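Local structure of HIAXHD3 (3ZXK) at residues A[18-23]-A[29-34]; A[250-255]-A[260-265]; A[432-437]-A[502-507]; A[404-409]-A[472-477]. The protein probably removes alpha-L-arabinofuranosyl side chains from xylan as an exo-acting family 43 glycoside hydrolase, the scaffold for engineering of endo-xylanase activity. All blocks are in the same frame, centred on the assembly; numbering follows the deposited sequence. Where two conformers were deposited one is given.

In the fold
Along the chain, contacts 1 and 2 come first, one after the other, in the family 43 propeller, and contacts 3 and 4 follow in the concanavalin A-like domain, where their segments alternate. Contacts 1 and 2 are beta hairpins from two separate four-stranded sheets; their centres lie 10 Å apart and they touch, A19 N meeting F265 CE2 at 3.3 Å. Contacts 3 and 4, with centres 13 Å apart, both reach the eight-stranded sheet and are joined by a probable hydrogen bond, T506 O to R404 NE at 2.7 Å. Contacts 1 and 3 come within about 6 Å, nearest atoms. F265 and W502 belong to the glycan pocket, so both domains contribute to it.

Contact 1 (A[18-23]-A[29-34]); sequences PALEVF and FYYSSS
E21 opposes S32, and F23 opposes Y30, as hydrogen-bonded pairs of an antiparallel beta hairpin, the first two strands of a four-stranded sheet that forms a blade of the family 43 five-bladed propeller. The backbone evidence is direct. S32 N donates to E21 O at 2.9 Å and Y30 N to F23 O at 2.9 Å, each with its return bond, while V22 and Y31 form the non-hydrogen-bonded pair between them. Beyond the regular strands, S34 N still donates to P18 O.

Apolar contacts occupy both faces. With CG opposite its own backbone N (chi1 178°), Y31 lays its ring under L20, whose CB stands 3.7 Å from the Y31 ring centroid in a CH-pi contact. V22 CG1 meets Y31 CD2 at 3.8 Å. On the other face Y30 CB sits over the F23 ring, 4.0 Å from the F23 centroid, and the two rings are oblique at 36°.

The polar ends find partners beyond the two strands: E21 forms a salt bridge with R89 and a hydrogen bond with T87, and Y31 OH bonds H17 O. At the end away from the turn, S34 OG bonds W84 O, and one water donates to A19 O at 2.8 Å and to S34 OG at 2.7 Å.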
# COMPACT_ATOMS: atom_id res chain seq x y z
N PRO A 18 -1.98 3.01 -3.14
CA PRO A 18 -3.12 3.28 -4.03
C PRO A 18 -4.44 3.50 -3.34
O PRO A 18 -4.59 3.22 -2.14
CB PRO A 18 -3.24 1.97 -4.82
CG PRO A 18 -2.78 0.94 -3.86
CD PRO A 18 -1.60 1.59 -3.18
N ALA A 19 -5.42 4.01 -4.11
CA ALA A 19 -6.80 4.19 -3.65
C ALA A 19 -6.92 5.04 -2.39
O ALA A 19 -7.73 4.77 -1.50
CB ALA A 19 -7.52 2.85 -3.47
N LEU A 20 -6.14 6.11 -2.35
CA LEU A 20 -5.99 6.90 -1.14
C LEU A 20 -7.28 7.59 -0.71
O LEU A 20 -8.09 7.99 -1.56
CB LEU A 20 -4.83 7.88 -1.29
CG LEU A 20 -5.02 9.06 -2.26
CD1 LEU A 20 -5.56 10.28 -1.52
CD2 LEU A 20 -3.71 9.38 -2.97
N GLU A 21 -7.45 7.68 0.60
CA GLU A 21 -8.42 8.57 1.26
C GLU A 21 -7.58 9.52 2.10
O GLU A 21 -6.70 9.05 2.80
CB GLU A 21 -9.35 7.76 2.20
CG GLU A 21 -10.25 8.60 3.13
CD GLU A 21 -11.62 8.89 2.56
OE1 GLU A 21 -12.35 7.95 2.16
OE2 GLU A 21 -11.99 10.08 2.52
N VAL A 22 -7.83 10.83 2.04
CA VAL A 22 -7.11 11.80 2.89
C VAL A 22 -8.08 12.66 3.67
O VAL A 22 -9.14 13.03 3.16
CB VAL A 22 -6.18 12.76 2.09
CG1 VAL A 22 -4.81 12.15 1.77
CG2 VAL A 22 -6.87 13.35 0.86
N PHE A 23 -7.73 12.97 4.91
CA PHE A 23 -8.54 13.88 5.72
C PHE A 23 -7.67 14.54 6.76
O PHE A 23 -6.53 14.13 6.95
CB PHE A 23 -9.76 13.17 6.35
CG PHE A 23 -9.40 12.02 7.27
CD1 PHE A 23 -9.23 10.74 6.78
CD2 PHE A 23 -9.20 12.24 8.62
CE1 PHE A 23 -8.86 9.69 7.62
CE2 PHE A 23 -8.86 11.19 9.47
CZ PHE A 23 -8.71 9.91 8.99
N PHE A 29 -2.68 15.50 8.98
CA PHE A 29 -3.36 14.86 7.84
C PHE A 29 -3.12 13.36 7.93
O PHE A 29 -2.01 12.90 8.23
CB PHE A 29 -2.78 15.34 6.52
CG PHE A 29 -2.87 16.82 6.30
CD1 PHE A 29 -4.03 17.38 5.74
CD2 PHE A 29 -1.80 17.66 6.61
CE1 PHE A 29 -4.12 18.75 5.51
CE2 PHE A 29 -1.90 19.04 6.38
CZ PHE A 29 -3.06 19.58 5.83
N TYR A 30 -4.15 12.60 7.60
CA TYR A 30 -4.10 11.14 7.56
C TYR A 30 -4.46 10.63 6.18
O TYR A 30 -5.27 11.24 5.49
CB TYR A 30 -5.04 10.53 8.61
CG TYR A 30 -4.56 10.76 10.02
CD1 TYR A 30 -3.50 10.02 10.55
CD2 TYR A 30 -5.15 11.74 10.81
CE1 TYR A 30 -3.05 10.25 11.83
CE2 TYR A 30 -4.71 11.98 12.10
CZ TYR A 30 -3.68 11.22 12.60
OH TYR A 30 -3.21 11.44 13.86
N TYR A 31 -3.84 9.53 5.78
CA TYR A 31 -3.94 8.98 4.40
C TYR A 31 -4.09 7.49 4.59
O TYR A 31 -3.27 6.87 5.29
CB TYR A 31 -2.60 9.29 3.74
CG TYR A 31 -2.31 8.84 2.32
CD1 TYR A 31 -2.41 7.51 1.92
CD2 TYR A 31 -1.82 9.77 1.40
CE1 TYR A 31 -2.05 7.11 0.63
CE2 TYR A 31 -1.48 9.37 0.12
CZ TYR A 31 -1.58 8.06 -0.26
OH TYR A 31 -1.21 7.78 -1.55
N SER A 32 -5.13 6.93 4.00
CA SER A 32 -5.41 5.50 4.05
C SER A 32 -5.31 4.89 2.66
O SER A 32 -5.82 5.47 1.71
CB SER A 32 -6.81 5.31 4.64
OG SER A 32 -7.22 3.95 4.61
N SER A 33 -4.67 3.73 2.53
CA SER A 33 -4.43 3.09 1.22
C SER A 33 -4.85 1.62 1.17
O SER A 33 -5.20 1.02 2.21
CB SER A 33 -2.98 3.27 0.74
OG SER A 33 -2.07 2.55 1.55
N SER A 34 -4.82 1.05 -0.05
CA SER A 34 -5.26 -0.33 -0.27
C SER A 34 -4.12 -1.30 -0.47
O SER A 34 -3.07 -0.97 -1.05
CB SER A 34 -6.14 -0.37 -1.50
OG SER A 34 -7.20 0.53 -1.33
O HOH W 1 -8.47 2.48 0.02

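Contact 2 (A[250-255]-A[260-265]); sequences GGIVDA and WHYVAF
The W260 indole carries D254 CB on one face, 3.8 Å from the centroid of the W260 six-membered ring and 20° off its normal, a CH-pi contact. The D254 side chain runs alongside the indole in the same direction, its carboxylate plane turned 31° from the ring, and OD2 continues to a salt bridge with R24. I252 CD1 approaches W260 CZ3 obliquely at 3.8 Å. The Y262 ring presents its edge to G251, with CD1 3.3 Å from G251 O, and the Y262 hydroxyl bonds Q249 O. The H261 ring likewise turns an edge to V253 O.

I252 serves two rings because CG1 lies between its backbone N and carbonyl carbon (chi1 60°): CD1 is sent to W260, while CG2 rests against Y262 CD1 at 3.9 Å. On the other face V253 CG1 and V263 CG2 are only loosely apposed at 4.4 Å. The pairing itself rests on four backbone bonds, among them V263 N to G251 O at 2.8 Å and H261 N to V253 O at 2.9 Å. This is an antiparallel beta hairpin, the first two strands of a four-stranded propeller blade, and its F265 touches the bound arabinofuranose of the glycan pocket.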
# COMPACT_ATOMS: atom_id res chain seq x y z
N GLY A 250 -8.21 9.29 -5.77
CA GLY A 250 -7.75 10.11 -4.63
C GLY A 250 -8.88 10.92 -4.01
O GLY A 250 -10.07 10.56 -4.14
N GLY A 251 -8.54 12.02 -3.36
CA GLY A 251 -9.56 12.81 -2.68
C GLY A 251 -9.08 14.20 -2.39
O GLY A 251 -7.95 14.57 -2.73
N ILE A 252 -9.95 14.98 -1.77
CA ILE A 252 -9.63 16.37 -1.48
C ILE A 252 -9.63 16.60 0.02
O ILE A 252 -10.30 15.89 0.77
CB ILE A 252 -10.57 17.36 -2.20
CG1 ILE A 252 -12.04 17.14 -1.79
CG2 ILE A 252 -10.39 17.22 -3.73
CD1 ILE A 252 -12.96 18.27 -2.23
N VAL A 253 -8.89 17.61 0.47
CA VAL A 253 -8.69 17.83 1.90
C VAL A 253 -8.36 19.30 2.14
O VAL A 253 -7.71 19.94 1.29
CB VAL A 253 -7.63 16.89 2.49
CG1 VAL A 253 -6.24 17.09 1.84
CG2 VAL A 253 -7.56 17.06 4.00
N ASP A 254 -8.82 19.82 3.27
CA ASP A 254 -8.60 21.20 3.66
C ASP A 254 -7.39 21.28 4.58
O ASP A 254 -7.23 20.45 5.48
CB ASP A 254 -9.83 21.77 4.39
CG ASP A 254 -10.32 20.91 5.58
OD1 ASP A 254 -10.61 19.69 5.40
OD2 ASP A 254 -10.52 21.46 6.68
N ALA A 255 -6.53 22.27 4.35
CA ALA A 255 -5.44 22.56 5.30
C ALA A 255 -5.97 23.46 6.43
O ALA A 255 -7.08 24.01 6.33
CB ALA A 255 -4.27 23.22 4.57
N TRP A 260 -7.89 24.30 0.10
CA TRP A 260 -8.10 22.91 -0.27
C TRP A 260 -7.09 22.39 -1.25
O TRP A 260 -6.51 23.14 -2.02
CB TRP A 260 -9.49 22.75 -0.86
CG TRP A 260 -10.56 22.81 0.19
CD1 TRP A 260 -11.07 23.94 0.85
CD2 TRP A 260 -11.26 21.67 0.75
NE1 TRP A 260 -12.04 23.56 1.73
CE2 TRP A 260 -12.20 22.22 1.74
CE3 TRP A 260 -11.22 20.30 0.53
CZ2 TRP A 260 -13.06 21.40 2.46
CZ3 TRP A 260 -12.08 19.48 1.27
CH2 TRP A 260 -12.98 20.03 2.21
N HIS A 261 -6.86 21.08 -1.20
CA HIS A 261 -5.86 20.41 -2.04
C HIS A 261 -6.43 19.13 -2.59
O HIS A 261 -7.22 18.43 -1.92
CB HIS A 261 -4.60 20.17 -1.22
CG HIS A 261 -4.00 21.45 -0.70
ND1 HIS A 261 -3.04 22.12 -1.37
CD2 HIS A 261 -4.33 22.23 0.42
CE1 HIS A 261 -2.74 23.26 -0.69
NE2 HIS A 261 -3.53 23.32 0.40
N TYR A 262 -6.03 18.78 -3.81
CA TYR A 262 -6.47 17.51 -4.42
C TYR A 262 -5.25 16.56 -4.35
O TYR A 262 -4.15 16.90 -4.85
CB TYR A 262 -6.98 17.75 -5.85
CG TYR A 262 -7.37 16.50 -6.62
CD1 TYR A 262 -7.85 15.36 -5.96
CD2 TYR A 262 -7.24 16.45 -8.01
CE1 TYR A 262 -8.20 14.21 -6.66
CE2 TYR A 262 -7.57 15.32 -8.71
CZ TYR A 262 -8.02 14.20 -8.04
OH TYR A 262 -8.34 13.08 -8.79
N VAL A 263 -5.44 15.42 -3.70
CA VAL A 263 -4.38 14.41 -3.61
C VAL A 263 -4.84 13.28 -4.52
O VAL A 263 -5.81 12.59 -4.21
CB VAL A 263 -4.16 13.86 -2.18
CG1 VAL A 263 -2.98 12.92 -2.15
CG2 VAL A 263 -3.91 15.01 -1.22
N ALA A 264 -4.17 13.11 -5.64
CA ALA A 264 -4.55 12.06 -6.61
C ALA A 264 -3.43 11.02 -6.65
O ALA A 264 -2.43 11.18 -5.95
CB ALA A 264 -4.78 12.65 -8.01
N PHE A 265 -3.56 9.96 -7.45
CA PHE A 265 -2.36 9.17 -7.68
C PHE A 265 -2.12 8.94 -9.15
O PHE A 265 -3.04 9.11 -9.98
CB PHE A 265 -2.36 7.82 -6.89
CG PHE A 265 -3.56 6.97 -7.16
CD1 PHE A 265 -3.59 6.14 -8.28
CD2 PHE A 265 -4.65 7.00 -6.29
CE1 PHE A 265 -4.71 5.35 -8.54
CE2 PHE A 265 -5.75 6.20 -6.53
CZ PHE A 265 -5.78 5.38 -7.65

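Contact 3 (A[432-437]-A[502-507]); sequences DGWRTA and WRYFTG. With XYP (beta-D-xylopyranose), chain C.
W434 reaches across to Y504 and R503 with the six-membered end of its indole, and these three residues account for the whole of the small buried surface. Toward Y504 the geometry is a T-shaped pair: the edge of the tyrosine ring faces the indole, with the W434 six-membered ring and Y504 ring centroids 5.7 Å apart and their planes at 72°. The atom over the indole face is Y504 CD1, 4.0 Å from W434 CZ3. Having CG opposite its backbone N (chi1 -172°) brings the edge of the Y504 ring over the indole face, and its hydroxyl bonds that of Y38. The indole also meets main chain, since W434 CH2 lies 3.5 Å from Y504 N and W434 CZ2 lies 3.4 Å from R503 O.

Of the R503 side chain, CB makes the approach, 4.1 Å from W434 CH2. Its extended chain then leaves the contact and crosses a face of W502, with CG over the centre of that indole. The xylopyranose lies over the opposite face, where W502 CZ2 is 3.9 Å from sugar atom C5. W502 to F505 form a type I turn, with F505 N bonded to W502 O at 2.8 Å, which places W502, R503 and Y504 in one bend.

V80 and L429 pack on W434 from outside the two segments. No hydrogen bond or salt bridge crosses the contact, so its chemistry is that of aromatic and van der Waals packing, which implies that shape rather than polar pairing joins 432-437 to the loop bearing W502.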
# COMPACT_ATOMS: atom_id res chain seq x y z
N ASP A 432 -4.48 -14.36 -15.77
CA ASP A 432 -5.83 -14.91 -15.85
C ASP A 432 -6.02 -15.95 -14.76
O ASP A 432 -5.83 -17.15 -14.98
CB ASP A 432 -6.09 -15.53 -17.22
CG ASP A 432 -7.58 -15.69 -17.51
OD1 ASP A 432 -8.39 -15.62 -16.57
OD2 ASP A 432 -7.94 -15.87 -18.69
N GLY A 433 -6.38 -15.46 -13.58
CA GLY A 433 -6.76 -16.32 -12.46
C GLY A 433 -5.74 -16.41 -11.36
O GLY A 433 -6.05 -16.92 -10.29
N TRP A 434 -4.51 -15.96 -11.62
CA TRP A 434 -3.41 -15.96 -10.61
C TRP A 434 -2.95 -17.29 -10.10
O TRP A 434 -2.42 -17.38 -8.96
CB TRP A 434 -3.75 -15.03 -9.45
CG TRP A 434 -4.17 -13.69 -9.96
CD1 TRP A 434 -5.44 -13.12 -9.92
CD2 TRP A 434 -3.34 -12.72 -10.68
NE1 TRP A 434 -5.42 -11.89 -10.51
CE2 TRP A 434 -4.20 -11.59 -11.00
CE3 TRP A 434 -2.00 -12.68 -11.07
CZ2 TRP A 434 -3.73 -10.46 -11.66
CZ3 TRP A 434 -1.53 -11.55 -11.76
CH2 TRP A 434 -2.38 -10.46 -12.04
N ARG A 435 -3.13 -18.33 -10.93
CA ARG A 435 -2.44 -19.61 -10.70
C ARG A 435 -0.99 -19.51 -11.15
O ARG A 435 -0.64 -18.70 -11.99
CB ARG A 435 -3.16 -20.74 -11.42
CG ARG A 435 -4.47 -21.09 -10.74
CD ARG A 435 -5.37 -21.97 -11.60
NE ARG A 435 -6.70 -22.08 -11.00
CZ ARG A 435 -7.63 -21.13 -11.02
NH1 ARG A 435 -7.40 -19.95 -11.61
NH2 ARG A 435 -8.81 -21.34 -10.44
N THR A 436 -0.13 -20.30 -10.54
CA THR A 436 1.27 -20.31 -10.95
C THR A 436 1.47 -20.75 -12.41
O THR A 436 0.95 -21.79 -12.85
CB THR A 436 2.12 -21.15 -9.97
OG1 THR A 436 2.00 -20.61 -8.66
CG2 THR A 436 3.59 -21.11 -10.33
N ALA A 437 2.22 -19.95 -13.17
CA ALA A 437 2.56 -20.30 -14.55
C ALA A 437 3.96 -20.89 -14.62
O ALA A 437 4.21 -21.75 -15.46
CB ALA A 437 2.44 -19.08 -15.45
N TRP A 502 -0.47 -3.62 -15.19
CA TRP A 502 -1.22 -3.13 -14.04
C TRP A 502 -2.08 -4.17 -13.40
O TRP A 502 -2.60 -3.93 -12.34
CB TRP A 502 -2.06 -1.92 -14.44
CG TRP A 502 -3.08 -2.18 -15.52
CD1 TRP A 502 -2.97 -1.93 -16.88
CD2 TRP A 502 -4.43 -2.74 -15.34
NE1 TRP A 502 -4.12 -2.30 -17.54
CE2 TRP A 502 -5.04 -2.79 -16.67
CE3 TRP A 502 -5.17 -3.19 -14.24
CZ2 TRP A 502 -6.34 -3.26 -16.87
CZ3 TRP A 502 -6.46 -3.67 -14.46
CH2 TRP A 502 -7.03 -3.70 -15.74
N ARG A 503 -2.25 -5.35 -14.01
CA ARG A 503 -3.27 -6.29 -13.54
C ARG A 503 -3.13 -6.82 -12.11
O ARG A 503 -4.14 -7.05 -11.43
CB ARG A 503 -3.46 -7.43 -14.55
CG ARG A 503 -3.95 -6.92 -15.90
CD ARG A 503 -4.54 -8.00 -16.79
NE ARG A 503 -5.01 -7.43 -18.06
CZ ARG A 503 -6.23 -6.94 -18.28
NH1 ARG A 503 -7.15 -6.95 -17.32
NH2 ARG A 503 -6.54 -6.45 -19.48
N TYR A 504 -1.89 -6.97 -11.62
CA TYR A 504 -1.67 -7.35 -10.22
C TYR A 504 -1.92 -6.19 -9.25
O TYR A 504 -2.00 -6.39 -8.04
CB TYR A 504 -0.23 -7.87 -10.09
CG TYR A 504 0.13 -8.48 -8.76
CD1 TYR A 504 -0.26 -9.78 -8.44
CD2 TYR A 504 0.90 -7.76 -7.83
CE1 TYR A 504 0.08 -10.36 -7.23
CE2 TYR A 504 1.26 -8.34 -6.61
CZ TYR A 504 0.85 -9.63 -6.30
OH TYR A 504 1.21 -10.17 -5.08
N PHE A 505 -1.99 -4.99 -9.80
CA PHE A 505 -2.27 -3.73 -9.09
C PHE A 505 -1.14 -3.24 -8.20
O PHE A 505 -0.65 -2.13 -8.39
CB PHE A 505 -3.62 -3.75 -8.35
CG PHE A 505 -4.82 -3.73 -9.27
CD1 PHE A 505 -5.17 -2.57 -9.97
CD2 PHE A 505 -5.59 -4.87 -9.44
CE1 PHE A 505 -6.29 -2.57 -10.82
CE2 PHE A 505 -6.69 -4.88 -10.29
CZ PHE A 505 -7.04 -3.73 -10.98
N THR A 506 -0.74 -4.04 -7.22
CA THR A 506 0.35 -3.67 -6.32
C THR A 506 1.66 -3.52 -7.10
O THR A 506 1.88 -4.23 -8.07
CB THR A 506 0.50 -4.78 -5.27
OG1 THR A 506 -0.75 -4.91 -4.59
CG2 THR A 506 1.61 -4.47 -4.23
N GLY A 507 2.53 -2.61 -6.69
CA GLY A 507 3.83 -2.49 -7.33
C GLY A 507 4.81 -3.56 -6.90
O GLY A 507 4.51 -4.41 -6.05
O1 XYP C . -6.99 1.06 -20.40
C1 XYP C . -7.61 1.13 -19.11
C2 XYP C . -9.00 0.49 -19.10
C3 XYP C . -9.62 0.65 -17.71
C4 XYP C . -8.70 0.01 -16.67
C5 XYP C . -7.26 0.54 -16.81
O2 XYP C . -9.86 1.08 -20.08
O3 XYP C . -10.92 0.05 -17.65
O4 XYP C . -9.23 0.23 -15.36
O5 XYP C . -6.77 0.46 -18.16

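Contact 4 (A[404-409]-A[472-477]); sequences RDRAAY and NTERTT
R406 and E474 meet with their side chains crossing at about a right angle, and the guanidinium grips the carboxylate end-on with two nitrogens, one to each oxygen. NH1 of R406 donates to E474 OE1 at 3.0 Å, a nearly straight bond of 167°, and NH2 of R406 donates to E474 OE2 at 3.1 Å. Both oxygens lie close to the guanidinium plane, so R406 presents its edge. The carboxylate is turned from that plane by 52°, and its two oxygens are therefore met differently: OE2 on its syn side but somewhat out of plane, OE1 from above the plane. This is a bidentate salt bridge without coplanar groups.

The torsions explain the approach. R406 bends at chi3 (-75°), which swings the guanidinium out to the partner, whereas E474 runs extended beyond CG. NH1 has a second acceptor in A497 O, so NH1 is held by two oxygens and the guanidinium by three, which probably limits its rotation. Within 404-409 a separate pair, R404 NH1 to D405 OD1 at 2.9 Å, is a salt bridge with a weak hydrogen bond.

The bridge spans the two sheets of the concanavalin A-like sandwich at the surface of the domain. R406 begins strand 406-415 of the eight-stranded sheet, and E474 lies just ahead of strand 476-482 of the seven-stranded one. Strand 490-497, an outermost strand of the latter sheet, touches both residues, through F496 on R406 and A497 on E474.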
# COMPACT_ATOMS: atom_id res chain seq x y z
N ARG A 404 6.50 -9.84 -7.04
CA ARG A 404 5.29 -9.46 -7.76
C ARG A 404 4.89 -10.68 -8.59
O ARG A 404 5.43 -11.79 -8.40
CB ARG A 404 5.52 -8.21 -8.63
CG ARG A 404 4.28 -7.37 -8.82
CD ARG A 404 4.43 -6.36 -9.94
NE ARG A 404 3.28 -5.47 -10.08
CZ ARG A 404 2.43 -5.44 -11.12
NH1 ARG A 404 2.53 -6.30 -12.13
NH2 ARG A 404 1.47 -4.52 -11.15
N ASP A 405 3.96 -10.49 -9.52
CA ASP A 405 3.51 -11.59 -10.39
C ASP A 405 4.56 -12.08 -11.41
O ASP A 405 4.42 -13.17 -11.92
CB ASP A 405 2.22 -11.21 -11.13
CG ASP A 405 2.36 -9.95 -11.96
OD1 ASP A 405 3.13 -9.04 -11.59
OD2 ASP A 405 1.66 -9.87 -12.99
N ARG A 406 5.57 -11.26 -11.71
CA ARG A 406 6.79 -11.72 -12.42
C ARG A 406 7.94 -11.40 -11.50
O ARG A 406 8.28 -10.24 -11.29
CB ARG A 406 6.98 -10.98 -13.75
CG ARG A 406 8.04 -11.64 -14.64
CD ARG A 406 8.70 -10.64 -15.57
NE ARG A 406 7.78 -10.31 -16.66
CZ ARG A 406 8.02 -9.39 -17.58
NH1 ARG A 406 9.18 -8.73 -17.57
NH2 ARG A 406 7.11 -9.16 -18.52
N ALA A 407 8.56 -12.44 -10.95
CA ALA A 407 9.49 -12.26 -9.83
C ALA A 407 10.87 -12.90 -10.07
O ALA A 407 11.04 -13.75 -10.92
CB ALA A 407 8.86 -12.82 -8.57
N ALA A 408 11.85 -12.53 -9.24
CA ALA A 408 13.19 -13.12 -9.28
C ALA A 408 13.74 -12.94 -7.90
O ALA A 408 13.30 -12.05 -7.15
CB ALA A 408 14.09 -12.41 -10.30
N TYR A 409 14.74 -13.75 -7.56
CA TYR A 409 15.37 -13.66 -6.26
C TYR A 409 16.83 -14.07 -6.27
O TYR A 409 17.28 -14.74 -7.20
CB TYR A 409 14.61 -14.44 -5.21
CG TYR A 409 14.59 -15.96 -5.25
CD1 TYR A 409 15.73 -16.73 -4.91
CD2 TYR A 409 13.41 -16.66 -5.53
CE1 TYR A 409 15.69 -18.12 -4.86
CE2 TYR A 409 13.35 -18.05 -5.48
CZ TYR A 409 14.51 -18.77 -5.17
OH TYR A 409 14.49 -20.13 -5.06
N ASN A 472 7.20 0.92 -24.38
CA ASN A 472 7.66 -0.40 -24.81
C ASN A 472 8.97 -0.77 -24.12
O ASN A 472 9.72 -1.59 -24.62
CB ASN A 472 7.85 -0.44 -26.34
CG ASN A 472 6.54 -0.35 -27.11
OD1 ASN A 472 5.45 -0.42 -26.53
ND2 ASN A 472 6.65 -0.21 -28.43
N THR A 473 9.26 -0.13 -22.99
CA THR A 473 10.51 -0.42 -22.25
C THR A 473 10.24 -1.03 -20.88
O THR A 473 9.46 -0.48 -20.09
CB THR A 473 11.33 0.86 -22.03
OG1 THR A 473 11.66 1.46 -23.30
CG2 THR A 473 12.65 0.55 -21.29
N GLU A 474 10.93 -2.14 -20.58
CA GLU A 474 10.84 -2.76 -19.25
C GLU A 474 12.10 -2.42 -18.47
O GLU A 474 13.21 -2.53 -18.99
CB GLU A 474 10.65 -4.28 -19.35
CG GLU A 474 9.28 -4.67 -19.88
CD GLU A 474 9.03 -6.17 -19.89
OE1 GLU A 474 9.99 -6.96 -19.82
OE2 GLU A 474 7.85 -6.57 -19.98
N ARG A 475 11.93 -1.97 -17.24
CA ARG A 475 13.06 -1.68 -16.37
C ARG A 475 13.70 -2.98 -15.89
O ARG A 475 13.12 -4.07 -15.98
CB ARG A 475 12.58 -0.90 -15.15
CG ARG A 475 11.84 0.39 -15.44
CD ARG A 475 12.69 1.35 -16.26
NE ARG A 475 11.93 2.53 -16.65
CZ ARG A 475 12.21 3.31 -17.69
NH1 ARG A 475 13.25 3.04 -18.48
NH2 ARG A 475 11.43 4.34 -17.96
N THR A 476 14.92 -2.86 -15.37
CA THR A 476 15.59 -4.06 -14.89
C THR A 476 16.10 -3.89 -13.45
O THR A 476 16.35 -2.77 -12.96
CB THR A 476 16.77 -4.46 -15.79
OG1 THR A 476 17.73 -3.40 -15.79
CG2 THR A 476 16.32 -4.76 -17.22
N THR A 477 16.22 -5.04 -12.80
CA THR A 477 16.78 -5.18 -11.47
C THR A 477 17.97 -6.13 -11.51
O THR A 477 17.97 -7.12 -12.26
CB THR A 477 15.71 -5.76 -10.51
OG1 THR A 477 14.72 -4.76 -10.27
CG2 THR A 477 16.33 -6.19 -9.16